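Local coordinates for protein (glyceraldehyde 3-phosphate dehydrogenase) (Sulfolobus solfataricus, PDB 1B7G), which catalyses the phosphorylating oxidation of D-glyceraldehyde 3-phosphate in glycolysis, using NADP or NAD as cofactor with a marked preference for NADP, at residues Thr243-Leu248 and Val305-Asp310; Ala121-Asn126 and Ala143-Ile148; Val31-Thr34 and Tyr38-Phe41; Arg49-Gln54 and Glu72-Thr77; Val165-Asp170 and Val298-Ile303. The protein carries 1 engineered substitution. All coordinates share one frame; numbering follows the deposited sequence.

Contact 1: Thr243-Leu248 and Val305-Asp310; sequences TPRIVL and VPENID
A buried salt-bridge network joins Arg245, in the turn leading into strand 246-249, to Glu307 and Asp310 on helix 304-315. The arginine chain runs extended from CG to NE and carries its guanidinium to the helix, where both terminal nitrogens close on a single oxygen: NH2 lies 2.6 Å from Asp310 OD2, on the syn lone pair, and NH1 stands 2.8 Å from the same OD2. The two flat groups are nearly coplanar, their planes 3° apart. Glu307 is gripped differently. Its chain bends at chi2 (-58°), and its OE2 takes the hydrogen bond from Arg245 NH1 at 3.0 Å from above the carboxylate plane, the planes being 74° apart. Pro306 CB rests over the centre of one guanidinium face, 3.8 Å from Arg245 CZ. Outside the pair of segments, Arg146 forms a second salt bridge to Glu307 OE2, and Asn329 OD1 bonds Arg245 NE. Two arginines thus face two carboxylates in the interior, a near balance of charge that probably keeps both acids ionised.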
# COMPACT_ATOMS: atom_id res chain seq x y z
N THR A 243 -1.60 -13.55 -21.81
CA THR A 243 -1.63 -12.20 -22.40
C THR A 243 -1.15 -11.20 -21.38
O THR A 243 -1.84 -10.93 -20.35
CB THR A 243 -3.06 -11.82 -22.84
OG1 THR A 243 -3.62 -12.81 -23.69
CG2 THR A 243 -3.15 -10.46 -23.49
N PRO A 244 -0.00 -10.58 -21.58
CA PRO A 244 0.41 -9.48 -20.74
C PRO A 244 -0.65 -8.38 -20.64
O PRO A 244 -1.10 -7.85 -21.61
CB PRO A 244 1.68 -8.96 -21.39
CG PRO A 244 2.20 -10.12 -22.17
CD PRO A 244 0.96 -10.83 -22.67
N ARG A 245 -0.83 -7.93 -19.38
CA ARG A 245 -1.76 -6.88 -19.05
C ARG A 245 -3.12 -7.44 -18.56
O ARG A 245 -3.98 -6.72 -18.12
CB ARG A 245 -1.89 -5.78 -20.08
CG ARG A 245 -0.62 -4.93 -20.14
CD ARG A 245 -0.72 -3.75 -21.10
NE ARG A 245 0.68 -3.42 -21.51
CZ ARG A 245 0.97 -2.41 -22.29
NH1 ARG A 245 0.03 -1.58 -22.71
NH2 ARG A 245 2.25 -2.21 -22.64
N ILE A 246 -3.14 -8.76 -18.53
CA ILE A 246 -4.26 -9.54 -18.01
C ILE A 246 -3.66 -10.59 -17.10
O ILE A 246 -2.72 -11.30 -17.50
CB ILE A 246 -5.10 -10.23 -19.08
CG1 ILE A 246 -5.87 -9.22 -19.94
CG2 ILE A 246 -6.11 -11.21 -18.44
CD1 ILE A 246 -6.59 -9.85 -21.15
N VAL A 247 -4.12 -10.70 -15.87
CA VAL A 247 -3.65 -11.79 -15.00
C VAL A 247 -4.88 -12.61 -14.54
O VAL A 247 -6.00 -12.09 -14.55
CB VAL A 247 -2.85 -11.33 -13.78
CG1 VAL A 247 -1.48 -10.80 -14.19
CG2 VAL A 247 -3.58 -10.29 -12.94
N LEU A 248 -4.66 -13.81 -14.08
CA LEU A 248 -5.73 -14.67 -13.61
C LEU A 248 -5.57 -14.79 -12.08
O LEU A 248 -4.43 -14.71 -11.58
CB LEU A 248 -5.72 -16.06 -14.25
CG LEU A 248 -6.11 -16.12 -15.73
CD1 LEU A 248 -6.02 -17.53 -16.27
CD2 LEU A 248 -7.53 -15.59 -15.96
N VAL A 305 -1.23 3.33 -16.83
CA VAL A 305 0.20 3.71 -16.91
C VAL A 305 0.92 3.12 -18.09
O VAL A 305 1.40 3.92 -18.91
CB VAL A 305 0.86 3.42 -15.54
CG1 VAL A 305 2.37 3.67 -15.55
CG2 VAL A 305 0.18 4.36 -14.53
N PRO A 306 0.98 1.81 -18.32
CA PRO A 306 1.61 1.23 -19.47
C PRO A 306 0.99 1.69 -20.77
O PRO A 306 1.73 1.97 -21.75
CB PRO A 306 1.58 -0.27 -19.26
CG PRO A 306 0.43 -0.47 -18.31
CD PRO A 306 0.34 0.77 -17.46
N GLU A 307 -0.32 1.94 -20.83
CA GLU A 307 -1.00 2.46 -21.98
C GLU A 307 -0.48 3.84 -22.39
O GLU A 307 -0.29 4.11 -23.58
CB GLU A 307 -2.54 2.57 -21.75
CG GLU A 307 -3.17 1.25 -21.31
CD GLU A 307 -2.96 0.11 -22.29
OE1 GLU A 307 -2.86 0.43 -23.49
OE2 GLU A 307 -2.81 -1.08 -21.90
N ASN A 308 -0.19 4.70 -21.42
CA ASN A 308 0.32 6.03 -21.73
C ASN A 308 1.75 5.92 -22.32
O ASN A 308 2.10 6.69 -23.23
CB ASN A 308 0.31 6.93 -20.51
CG ASN A 308 -0.98 7.68 -20.28
OD1 ASN A 308 -1.18 8.77 -20.81
ND2 ASN A 308 -1.87 7.10 -19.48
N ILE A 309 2.53 4.95 -21.83
CA ILE A 309 3.87 4.76 -22.40
C ILE A 309 3.80 4.33 -23.85
O ILE A 309 4.45 4.92 -24.76
CB ILE A 309 4.71 3.79 -21.56
CG1 ILE A 309 4.89 4.27 -20.13
CG2 ILE A 309 6.09 3.61 -22.23
CD1 ILE A 309 5.38 5.71 -19.98
N ASP A 310 2.94 3.36 -24.19
CA ASP A 310 2.78 2.96 -25.60
C ASP A 310 2.25 4.06 -26.47
O ASP A 310 2.64 4.19 -27.66
CB ASP A 310 1.91 1.71 -25.68
CG ASP A 310 2.56 0.51 -25.03
OD1 ASP A 310 3.80 0.39 -25.17
OD2 ASP A 310 1.86 -0.31 -24.40

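Contact 2: Ala121-Asn126 and Ala143-Ile148; sequences ALCNYN and ALLRTI
Leu122 lays its CD2 methyl against the aliphatic root of Arg146, with CD2 4.0 Å from Arg146 CB and scarcely farther from CG. The arginine chain, extended from CG to NE, leaves this apolar stem beside the leucine and takes its charged head elsewhere. That head is held from outside the two segments: NH2 forms a salt bridge with Glu307, and NH1 is hydrogen-bonded to the carbonyl oxygens of Arg245 and Pro276. A water adds a slender polar link, accepting from Leu122 N at 3.2 Å and, weakly, from Arg146 NE at 3.4 Å in the guanidinium plane.

The second point of touch is Cys123. Its SG sits beside the backbone N (chi1 -54°), a turn that brings the sulfur 3.9 Å from Leu145 CB and 3.5 Å from Leu145 O. The same SG is bonded covalently to Cys149, one helical turn beyond Leu145, and this disulfide ties helix 121-128 to helix 139-152. The backbones come close here, the CA atoms of Leu122 and Arg146 being 5.9 Å apart. Helix 139-152 carries the nucleophile assigned by similarity, Cys139, near its start; it turns Ala143 and Thr147 to Tyr296 of strand 291-298, while Ala121 and Leu122 of the other helix meet Met325 of helix 321-331.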
# COMPACT_ATOMS: atom_id res chain seq x y z
N ALA A 121 -3.45 -0.02 -26.21
CA ALA A 121 -2.38 -0.69 -26.92
C ALA A 121 -2.66 -2.08 -27.41
O ALA A 121 -2.21 -2.46 -28.48
CB ALA A 121 -1.06 -0.71 -26.12
N LEU A 122 -3.41 -2.90 -26.70
CA LEU A 122 -3.78 -4.22 -27.15
C LEU A 122 -4.79 -4.16 -28.29
O LEU A 122 -5.13 -5.24 -28.78
CB LEU A 122 -4.34 -5.07 -26.01
CG LEU A 122 -3.34 -5.88 -25.18
CD1 LEU A 122 -2.37 -4.95 -24.46
CD2 LEU A 122 -4.03 -6.79 -24.18
N CYS A 123 -5.33 -3.01 -28.68
CA CYS A 123 -6.31 -3.00 -29.73
C CYS A 123 -5.96 -2.18 -30.98
O CYS A 123 -6.27 -2.69 -32.05
CB CYS A 123 -7.72 -2.48 -29.30
SG CYS A 123 -8.38 -3.37 -27.87
N ASN A 124 -5.50 -0.94 -30.88
CA ASN A 124 -5.36 -0.13 -32.08
C ASN A 124 -4.13 0.77 -32.09
O ASN A 124 -4.17 1.92 -32.56
CB ASN A 124 -6.65 0.71 -32.25
CG ASN A 124 -6.75 1.78 -31.18
OD1 ASN A 124 -6.15 1.62 -30.11
ND2 ASN A 124 -7.42 2.89 -31.49
N TYR A 125 -3.01 0.25 -31.62
CA TYR A 125 -1.75 1.03 -31.68
C TYR A 125 -1.45 1.41 -33.14
O TYR A 125 -1.22 2.58 -33.42
CB TYR A 125 -0.64 0.16 -31.12
CG TYR A 125 0.76 0.74 -31.14
CD1 TYR A 125 1.55 0.74 -32.31
CD2 TYR A 125 1.30 1.25 -29.99
CE1 TYR A 125 2.84 1.26 -32.26
CE2 TYR A 125 2.58 1.74 -29.93
CZ TYR A 125 3.36 1.74 -31.09
OH TYR A 125 4.64 2.25 -30.99
N ASN A 126 -1.59 0.44 -34.04
CA ASN A 126 -1.33 0.71 -35.46
C ASN A 126 -2.18 1.84 -35.98
O ASN A 126 -1.67 2.68 -36.74
CB ASN A 126 -1.45 -0.53 -36.33
CG ASN A 126 -0.42 -1.58 -36.05
OD1 ASN A 126 0.65 -1.26 -35.53
ND2 ASN A 126 -0.71 -2.87 -36.29
N ALA A 143 -9.89 -1.67 -19.28
CA ALA A 143 -9.99 -3.06 -18.86
C ALA A 143 -10.97 -3.80 -19.78
O ALA A 143 -10.68 -4.92 -20.16
CB ALA A 143 -10.43 -3.13 -17.39
N LEU A 144 -12.03 -3.13 -20.20
CA LEU A 144 -13.00 -3.78 -21.12
C LEU A 144 -12.34 -4.05 -22.50
O LEU A 144 -12.49 -5.12 -23.06
CB LEU A 144 -14.19 -2.87 -21.27
CG LEU A 144 -15.31 -2.85 -20.21
CD1 LEU A 144 -16.08 -1.55 -20.34
CD2 LEU A 144 -16.25 -4.04 -20.40
N LEU A 145 -11.58 -3.09 -23.04
CA LEU A 145 -10.89 -3.26 -24.31
C LEU A 145 -9.84 -4.35 -24.29
O LEU A 145 -9.82 -5.17 -25.22
CB LEU A 145 -10.26 -1.94 -24.79
CG LEU A 145 -11.35 -0.93 -25.23
CD1 LEU A 145 -10.76 0.46 -25.38
CD2 LEU A 145 -12.02 -1.47 -26.49
N ARG A 146 -9.02 -4.45 -23.24
CA ARG A 146 -8.03 -5.50 -23.19
C ARG A 146 -8.73 -6.87 -23.21
O ARG A 146 -8.21 -7.80 -23.79
CB ARG A 146 -7.11 -5.47 -21.98
CG ARG A 146 -6.30 -4.14 -21.88
CD ARG A 146 -5.28 -4.42 -20.74
NE ARG A 146 -4.46 -3.22 -20.53
CZ ARG A 146 -3.93 -2.90 -19.35
NH1 ARG A 146 -4.07 -3.73 -18.31
NH2 ARG A 146 -3.23 -1.78 -19.27
N THR A 147 -9.81 -6.98 -22.42
CA THR A 147 -10.52 -8.26 -22.36
C THR A 147 -11.18 -8.57 -23.71
O THR A 147 -10.98 -9.67 -24.19
CB THR A 147 -11.58 -8.22 -21.23
OG1 THR A 147 -10.91 -7.82 -20.02
CG2 THR A 147 -12.28 -9.54 -21.09
N ILE A 148 -11.86 -7.63 -24.32
CA ILE A 148 -12.54 -7.83 -25.61
C ILE A 148 -11.56 -8.09 -26.77
O ILE A 148 -11.72 -9.05 -27.53
CB ILE A 148 -13.42 -6.63 -25.97
CG1 ILE A 148 -14.55 -6.32 -24.99
CG2 ILE A 148 -14.01 -6.85 -27.38
CD1 ILE A 148 -15.16 -4.94 -25.20
O HOH W 1 -4.68 -2.24 -23.79

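Contact 3: Val31-Thr34 and Tyr38-Phe41; sequences VAKT and YEAF. With SO4 (sulfate ion), chain E.
Strand 26-32 runs out through Lys33 and Thr34, and the chain then turns into helix 38-45, bringing the CA atoms of Lys33 and Ala40 to 7.5 Å. This is the strand-to-helix junction of a beta-alpha-beta unit in the Rossmann-type nucleotide-binding domain. Lys33 spans the gap: its CG is anti to the backbone N (chi1 172°) and lies 4.5 Å from Ala40 CB, and a bend at chi2 turns the remaining chain toward Glu39. There NZ and Glu39 OE1 make a long salt bridge of 3.7 Å. The glutamate has stronger partners in Lys172 and Lys14, both at OE2, while Asn37 ND2 bonds OE1. Cutting Lys33 back to alanine would probably leave Glu39 OE1 without this distant charge, open a gap beside the Ala40 methyl and weaken the hold on a nearby sulfate. That ion, probably from the crystallisation liquor, lies alongside the lysine chain and is also bonded by Ser35 OG. Lys33 NZ reaches sulfate O2 only weakly, whereas Thr34 N donates to sulfate O1 at 3.0 Å.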
# COMPACT_ATOMS: atom_id res chain seq x y z
N VAL A 31 7.57 17.78 -14.43
CA VAL A 31 6.13 17.57 -14.20
C VAL A 31 5.47 18.89 -13.83
O VAL A 31 6.10 19.76 -13.24
CB VAL A 31 5.86 16.54 -13.08
CG1 VAL A 31 6.60 15.24 -13.32
CG2 VAL A 31 6.23 17.05 -11.69
N ALA A 32 4.17 19.00 -14.11
CA ALA A 32 3.45 20.24 -13.82
C ALA A 32 2.40 20.02 -12.74
O ALA A 32 1.68 19.01 -12.73
CB ALA A 32 2.87 20.79 -15.10
N LYS A 33 2.32 20.98 -11.81
CA LYS A 33 1.43 20.84 -10.64
C LYS A 33 1.00 22.19 -10.10
O LYS A 33 1.77 23.15 -10.24
CB LYS A 33 2.25 20.10 -9.58
CG LYS A 33 1.59 20.00 -8.22
CD LYS A 33 0.76 18.76 -8.05
CE LYS A 33 0.30 18.60 -6.60
NZ LYS A 33 -0.71 17.51 -6.48
N THR A 34 -0.18 22.31 -9.51
CA THR A 34 -0.63 23.61 -9.01
C THR A 34 -0.38 23.83 -7.53
O THR A 34 -0.01 24.96 -7.15
CB THR A 34 -2.12 23.87 -9.30
OG1 THR A 34 -2.32 23.89 -10.72
CG2 THR A 34 -2.53 25.23 -8.76
N TYR A 38 2.27 17.24 -0.35
CA TYR A 38 3.22 16.20 -0.08
C TYR A 38 3.70 15.47 -1.33
O TYR A 38 4.86 15.03 -1.32
CB TYR A 38 2.75 15.19 0.99
CG TYR A 38 1.51 14.43 0.53
CD1 TYR A 38 0.23 14.88 0.78
CD2 TYR A 38 1.69 13.21 -0.11
CE1 TYR A 38 -0.88 14.15 0.38
CE2 TYR A 38 0.59 12.49 -0.55
CZ TYR A 38 -0.68 12.96 -0.31
OH TYR A 38 -1.76 12.24 -0.75
N GLU A 39 2.87 15.38 -2.37
CA GLU A 39 3.27 14.80 -3.63
C GLU A 39 4.32 15.68 -4.31
O GLU A 39 5.35 15.10 -4.68
CB GLU A 39 2.12 14.53 -4.60
CG GLU A 39 1.42 13.18 -4.29
CD GLU A 39 -0.05 13.21 -4.71
OE1 GLU A 39 -0.70 14.28 -4.60
OE2 GLU A 39 -0.56 12.18 -5.18
N ALA A 40 4.12 16.99 -4.38
CA ALA A 40 5.15 17.88 -4.90
C ALA A 40 6.44 17.85 -4.08
O ALA A 40 7.54 17.85 -4.63
CB ALA A 40 4.64 19.32 -4.98
N PHE A 41 6.35 17.82 -2.75
CA PHE A 41 7.51 17.74 -1.89
C PHE A 41 8.37 16.53 -2.27
O PHE A 41 9.57 16.58 -2.55
CB PHE A 41 7.06 17.55 -0.42
CG PHE A 41 8.21 17.60 0.56
CD1 PHE A 41 8.90 18.77 0.76
CD2 PHE A 41 8.59 16.48 1.27
CE1 PHE A 41 9.96 18.83 1.65
CE2 PHE A 41 9.64 16.52 2.16
CZ PHE A 41 10.34 17.71 2.36
S SO4 E . -3.25 20.32 -7.59
O1 SO4 E . -1.77 20.50 -7.72
O2 SO4 E . -3.53 19.36 -6.46
O3 SO4 E . -3.80 19.76 -8.86
O4 SO4 E . -3.91 21.63 -7.30

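Contact 4: Arg49-Gln54 and Glu72-Thr77; sequences RIYVPQ and EDLIKT. Engineered in segment 49-54: Val52 (natural residue Leu). Unlike the reference sequence in segment 72-77: Glu72 (reference Asp), Asp73 (reference Tyr).
Tyr51 presents one ring face to Leu74, whose CB stands 3.8 Å from the ring centroid and 20° off its normal in a CH-pi contact. The approach is not centred: CB lies nearer the root of the ring, 3.6 Å from Tyr51 CG, and the CD1 branch reaches farther along the same ring, 3.9 Å from Tyr51 CE1. Leu74 CG is set anti to the backbone N (chi1 168°), and the turn at chi2 (63°) then carries CD1 along the tyrosine. Asp73 adds its CB, 4.2 Å from Tyr51 CD2 and oblique to the ring.

Farther along, a water joins the segments by accepting from Gln54 N and donating to Glu72 OE1 at 2.6 Å, although Gln54 itself is poorly ordered. Glu72 and Asp73 both differ from the reference sequence, and Val52 is an engineered replacement of leucine.

The next shell fixes the two elements. Strand 50-51, at the margin of the parallel sheet, is hydrogen-bonded to Val31 and Lys33, and Leu74 of helix 71-77 also packs on Val29 and Ala32 of strand 26-32. Within the helix, Thr77 OG1 donates to Asp73 O, 2.9 Å away, beside the regular bond from Thr77 N. The direct join between the segments therefore rests on dispersion and shape, with no direct polar bond to fix its direction.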
# COMPACT_ATOMS: atom_id res chain seq x y z
N ARG A 49 11.96 17.93 -11.65
CA ARG A 49 11.71 19.35 -11.89
C ARG A 49 10.21 19.63 -11.91
O ARG A 49 9.49 18.99 -12.70
CB ARG A 49 12.31 19.76 -13.24
CG ARG A 49 13.84 19.86 -13.18
CD ARG A 49 14.39 20.30 -14.55
NE ARG A 49 15.83 20.19 -14.58
CZ ARG A 49 16.67 20.22 -15.59
NH1 ARG A 49 16.26 20.36 -16.85
NH2 ARG A 49 17.97 20.11 -15.33
N ILE A 50 9.78 20.57 -11.11
CA ILE A 50 8.38 20.96 -11.04
C ILE A 50 8.10 22.32 -11.65
O ILE A 50 8.70 23.33 -11.30
CB ILE A 50 7.87 20.99 -9.59
CG1 ILE A 50 8.14 19.63 -8.92
CG2 ILE A 50 6.38 21.35 -9.58
CD1 ILE A 50 7.85 19.67 -7.43
N TYR A 51 7.18 22.34 -12.59
CA TYR A 51 6.76 23.53 -13.30
C TYR A 51 5.34 23.87 -12.85
O TYR A 51 4.57 22.94 -12.54
CB TYR A 51 6.83 23.32 -14.79
CG TYR A 51 8.21 23.03 -15.34
CD1 TYR A 51 8.84 21.82 -15.14
CD2 TYR A 51 8.86 23.99 -16.13
CE1 TYR A 51 10.10 21.57 -15.66
CE2 TYR A 51 10.11 23.73 -16.68
CZ TYR A 51 10.73 22.53 -16.44
OH TYR A 51 11.97 22.26 -16.98
N VAL A 52 5.02 25.13 -12.72
CA VAL A 52 3.76 25.59 -12.15
C VAL A 52 3.12 26.66 -13.02
O VAL A 52 3.83 27.50 -13.55
CB VAL A 52 4.05 26.23 -10.77
CG1 VAL A 52 2.76 26.87 -10.20
CG2 VAL A 52 4.57 25.22 -9.75
N PRO A 53 1.79 26.68 -13.10
CA PRO A 53 1.10 27.70 -13.87
C PRO A 53 1.47 29.09 -13.37
O PRO A 53 1.42 29.35 -12.18
CB PRO A 53 -0.39 27.44 -13.64
CG PRO A 53 -0.46 26.05 -13.14
CD PRO A 53 0.85 25.73 -12.48
N GLN A 54 1.84 29.96 -14.30
CA GLN A 54 2.20 31.34 -14.05
C GLN A 54 1.50 31.98 -12.87
O GLN A 54 2.13 32.46 -11.92
CB GLN A 54 1.90 32.12 -15.33
CG GLN A 54 2.35 33.55 -15.42
CD GLN A 54 1.91 34.15 -16.75
OE1 GLN A 54 1.90 33.44 -17.76
NE2 GLN A 54 1.56 35.43 -16.75
N GLU A 72 3.88 26.31 -19.82
CA GLU A 72 4.30 26.57 -21.18
C GLU A 72 5.78 26.27 -21.39
O GLU A 72 6.16 25.72 -22.43
CB GLU A 72 4.03 28.02 -21.59
CG GLU A 72 2.57 28.31 -21.91
CD GLU A 72 1.72 28.47 -20.66
OE1 GLU A 72 2.27 28.44 -19.55
OE2 GLU A 72 0.49 28.65 -20.83
N ASP A 73 6.62 26.65 -20.44
CA ASP A 73 8.04 26.35 -20.53
C ASP A 73 8.24 24.84 -20.68
O ASP A 73 8.92 24.41 -21.62
CB ASP A 73 8.79 26.83 -19.29
CG ASP A 73 8.95 28.35 -19.31
OD1 ASP A 73 8.94 28.93 -20.40
OD2 ASP A 73 9.03 28.92 -18.22
N LEU A 74 7.61 24.11 -19.75
CA LEU A 74 7.71 22.65 -19.70
C LEU A 74 7.26 22.08 -21.03
O LEU A 74 7.93 21.25 -21.63
CB LEU A 74 6.87 22.06 -18.55
CG LEU A 74 6.66 20.54 -18.56
CD1 LEU A 74 7.97 19.79 -18.41
CD2 LEU A 74 5.71 20.08 -17.45
N ILE A 75 6.16 22.64 -21.54
CA ILE A 75 5.61 22.24 -22.82
C ILE A 75 6.59 22.48 -23.95
O ILE A 75 6.89 21.57 -24.73
CB ILE A 75 4.25 22.94 -23.09
CG1 ILE A 75 3.23 22.46 -22.05
CG2 ILE A 75 3.78 22.53 -24.49
CD1 ILE A 75 2.04 23.36 -21.84
N LYS A 76 7.14 23.70 -24.01
CA LYS A 76 8.12 24.07 -25.03
C LYS A 76 9.35 23.17 -25.02
O LYS A 76 9.83 22.72 -26.08
CB LYS A 76 8.52 25.55 -24.88
CG LYS A 76 7.56 26.57 -25.43
CD LYS A 76 7.81 28.02 -25.04
CE LYS A 76 6.93 28.51 -23.92
NZ LYS A 76 7.11 29.95 -23.58
N THR A 77 9.83 22.81 -23.85
CA THR A 77 10.99 21.93 -23.70
C THR A 77 10.76 20.49 -24.06
O THR A 77 11.70 19.75 -24.41
CB THR A 77 11.45 21.97 -22.21
OG1 THR A 77 11.62 23.33 -21.84
CG2 THR A 77 12.74 21.21 -21.98
O HOH W 2 1.40 29.23 -17.28

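Contact 5: Val165-Asp170 and Val298-Ile303; sequences VRRAAD and VHQESI. With SO4 (sulfate ion), chain D; SO4 (sulfate ion), chain C.
Gln300 NE2 and Arg167 NE converge on one oxygen, Asp170 OD1, and these polar bonds carry the contact. The amide nitrogen NE2 gives OD1 a hydrogen bond of 2.8 Å and 154°, nearly along the C-O axis, with amide and carboxylate planes 17° apart; Leu217 O is a further partner of NE2. Arg167 NE, at the guanidinium edge, forms a salt bridge with Asp170 OD1, also 2.8 Å long, reaching it from above the carboxylate plane.

Van der Waals contact is oblique: Gln300 CG lies over a guanidinium face, 3.8 Å from Arg167 CZ, and a bend at chi2 (94°) turns the arginine chain across the amide.

Bonds to bound anions form a third group. Arg166 NE donates to O2 of one sulfate at 2.8 Å, while its NH2 serves both that sulfate and a second one. Arg167 holds the second ion through NH1 to O2, near the guanidinium plane, and through NH2 to O1. A leucine replacing Arg167 would probably leave Asp170 without its cationic mate and the second sulfate more weakly bound.

Asn140, Ser138 and His193 also bond sulfate. The two arginines belong to the substrate-phosphate site, and Arg167 and Gln300 probably contact NAD, as in related enzymes: this is the anion-binding active site of a glyceraldehyde-3-phosphate dehydrogenase.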
# COMPACT_ATOMS: atom_id res chain seq x y z
N VAL A 165 -18.87 -2.00 -11.17
CA VAL A 165 -18.94 -1.54 -9.79
C VAL A 165 -17.72 -0.64 -9.51
O VAL A 165 -16.64 -1.18 -9.42
CB VAL A 165 -18.94 -2.73 -8.83
CG1 VAL A 165 -18.88 -2.25 -7.36
CG2 VAL A 165 -20.13 -3.63 -9.12
N ARG A 166 -17.93 0.66 -9.44
CA ARG A 166 -16.77 1.57 -9.29
C ARG A 166 -16.42 1.85 -7.84
O ARG A 166 -17.31 2.07 -6.99
CB ARG A 166 -17.05 2.87 -10.03
CG ARG A 166 -17.61 2.78 -11.41
CD ARG A 166 -17.69 4.04 -12.26
NE ARG A 166 -16.43 4.80 -12.29
CZ ARG A 166 -16.10 5.77 -11.47
NH1 ARG A 166 -16.94 6.20 -10.53
NH2 ARG A 166 -14.89 6.35 -11.59
N ARG A 167 -15.12 1.88 -7.53
CA ARG A 167 -14.68 2.34 -6.20
C ARG A 167 -15.02 3.81 -6.13
O ARG A 167 -15.02 4.49 -7.18
CB ARG A 167 -13.18 2.02 -6.02
CG ARG A 167 -12.29 2.85 -7.00
CD ARG A 167 -11.85 4.10 -6.27
NE ARG A 167 -10.99 5.04 -6.96
CZ ARG A 167 -11.42 5.95 -7.83
NH1 ARG A 167 -12.72 6.02 -8.17
NH2 ARG A 167 -10.56 6.79 -8.40
N ALA A 168 -15.45 4.34 -4.99
CA ALA A 168 -15.87 5.71 -4.82
C ALA A 168 -14.77 6.76 -5.05
O ALA A 168 -14.97 7.79 -5.72
CB ALA A 168 -16.37 5.90 -3.35
N ALA A 169 -13.63 6.55 -4.42
CA ALA A 169 -12.54 7.52 -4.46
C ALA A 169 -11.24 6.81 -4.07
O ALA A 169 -11.28 5.73 -3.51
CB ALA A 169 -12.82 8.62 -3.41
N ASP A 170 -10.09 7.32 -4.53
CA ASP A 170 -8.86 6.61 -4.14
C ASP A 170 -8.64 6.79 -2.64
O ASP A 170 -9.17 7.70 -2.00
CB ASP A 170 -7.66 7.09 -4.91
CG ASP A 170 -7.80 6.69 -6.39
OD1 ASP A 170 -8.22 5.53 -6.59
OD2 ASP A 170 -7.51 7.57 -7.22
N VAL A 298 -10.20 -4.26 -11.36
CA VAL A 298 -9.39 -3.27 -12.07
C VAL A 298 -8.73 -2.33 -11.04
O VAL A 298 -9.44 -1.72 -10.24
CB VAL A 298 -10.22 -2.42 -13.03
CG1 VAL A 298 -9.40 -1.37 -13.74
CG2 VAL A 298 -10.96 -3.30 -14.09
N HIS A 299 -7.41 -2.26 -11.02
CA HIS A 299 -6.73 -1.31 -10.13
C HIS A 299 -6.63 0.02 -10.85
O HIS A 299 -5.74 0.24 -11.70
CB HIS A 299 -5.36 -1.80 -9.66
CG HIS A 299 -4.71 -0.81 -8.72
ND1 HIS A 299 -3.38 -0.48 -8.78
CD2 HIS A 299 -5.22 -0.05 -7.73
CE1 HIS A 299 -3.09 0.43 -7.88
NE2 HIS A 299 -4.20 0.70 -7.20
N GLN A 300 -7.52 0.94 -10.48
CA GLN A 300 -7.68 2.18 -11.21
C GLN A 300 -6.49 3.12 -11.07
O GLN A 300 -6.34 3.98 -11.94
CB GLN A 300 -8.94 2.99 -10.88
CG GLN A 300 -8.96 3.55 -9.46
CD GLN A 300 -9.01 2.50 -8.40
OE1 GLN A 300 -9.48 1.35 -8.58
NE2 GLN A 300 -8.50 2.81 -7.20
N GLU A 301 -5.71 2.98 -10.01
CA GLU A 301 -4.58 3.92 -9.92
C GLU A 301 -3.50 3.65 -10.98
O GLU A 301 -2.73 4.57 -11.27
CB GLU A 301 -3.97 3.82 -8.52
CG GLU A 301 -4.96 4.30 -7.43
CD GLU A 301 -4.28 4.05 -6.06
OE1 GLU A 301 -4.08 2.87 -5.71
OE2 GLU A 301 -3.93 5.03 -5.40
N SER A 302 -3.41 2.44 -11.47
CA SER A 302 -2.32 2.08 -12.37
C SER A 302 -2.63 1.48 -13.72
O SER A 302 -1.67 1.36 -14.51
CB SER A 302 -1.44 1.08 -11.60
OG SER A 302 -2.04 -0.16 -11.38
N ILE A 303 -3.81 0.96 -14.00
CA ILE A 303 -4.06 0.29 -15.26
C ILE A 303 -3.68 1.08 -16.50
O ILE A 303 -3.07 0.48 -17.40
CB ILE A 303 -5.52 -0.23 -15.38
CG1 ILE A 303 -5.67 -0.93 -16.75
CG2 ILE A 303 -6.50 0.94 -15.18
CD1 ILE A 303 -6.92 -1.82 -16.83
S SO4 D . -12.79 9.07 -10.22
O1 SO4 D . -11.64 9.55 -9.37
O2 SO4 D . -13.56 8.05 -9.46
O3 SO4 D . -12.15 8.43 -11.41
O4 SO4 D . -13.65 10.21 -10.59
S SO4 C . -14.08 5.07 -15.38
O1 SO4 C . -13.97 6.27 -14.56
O2 SO4 C . -15.19 4.14 -14.76
O3 SO4 C . -12.91 4.21 -15.50
O4 SO4 C . -14.52 5.53 -16.71

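Four of these contacts are buried, and contact 2 is partly so. Contacts 1 and 2 touch, through the salt bridge of Glu307 with Arg146, and unite three helices 9 to 11 Å from the centre of the chain; contact 1 is ionic, contact 2 largely apolar beside its disulfide. Contact 5 adjoins contact 1 in sequence and reaches the same mixed sheet, yet its arginines serve bound anions as well as an internal carboxylate. Contacts 3 and 4 lie together in the nucleotide-binding domain, about 20 to 24 Å from the chain's centre but still buried, and share neighbouring strands 26-32 and 50-51. There a long lysine-glutamate pair beside a sulfate contrasts with aromatic packing.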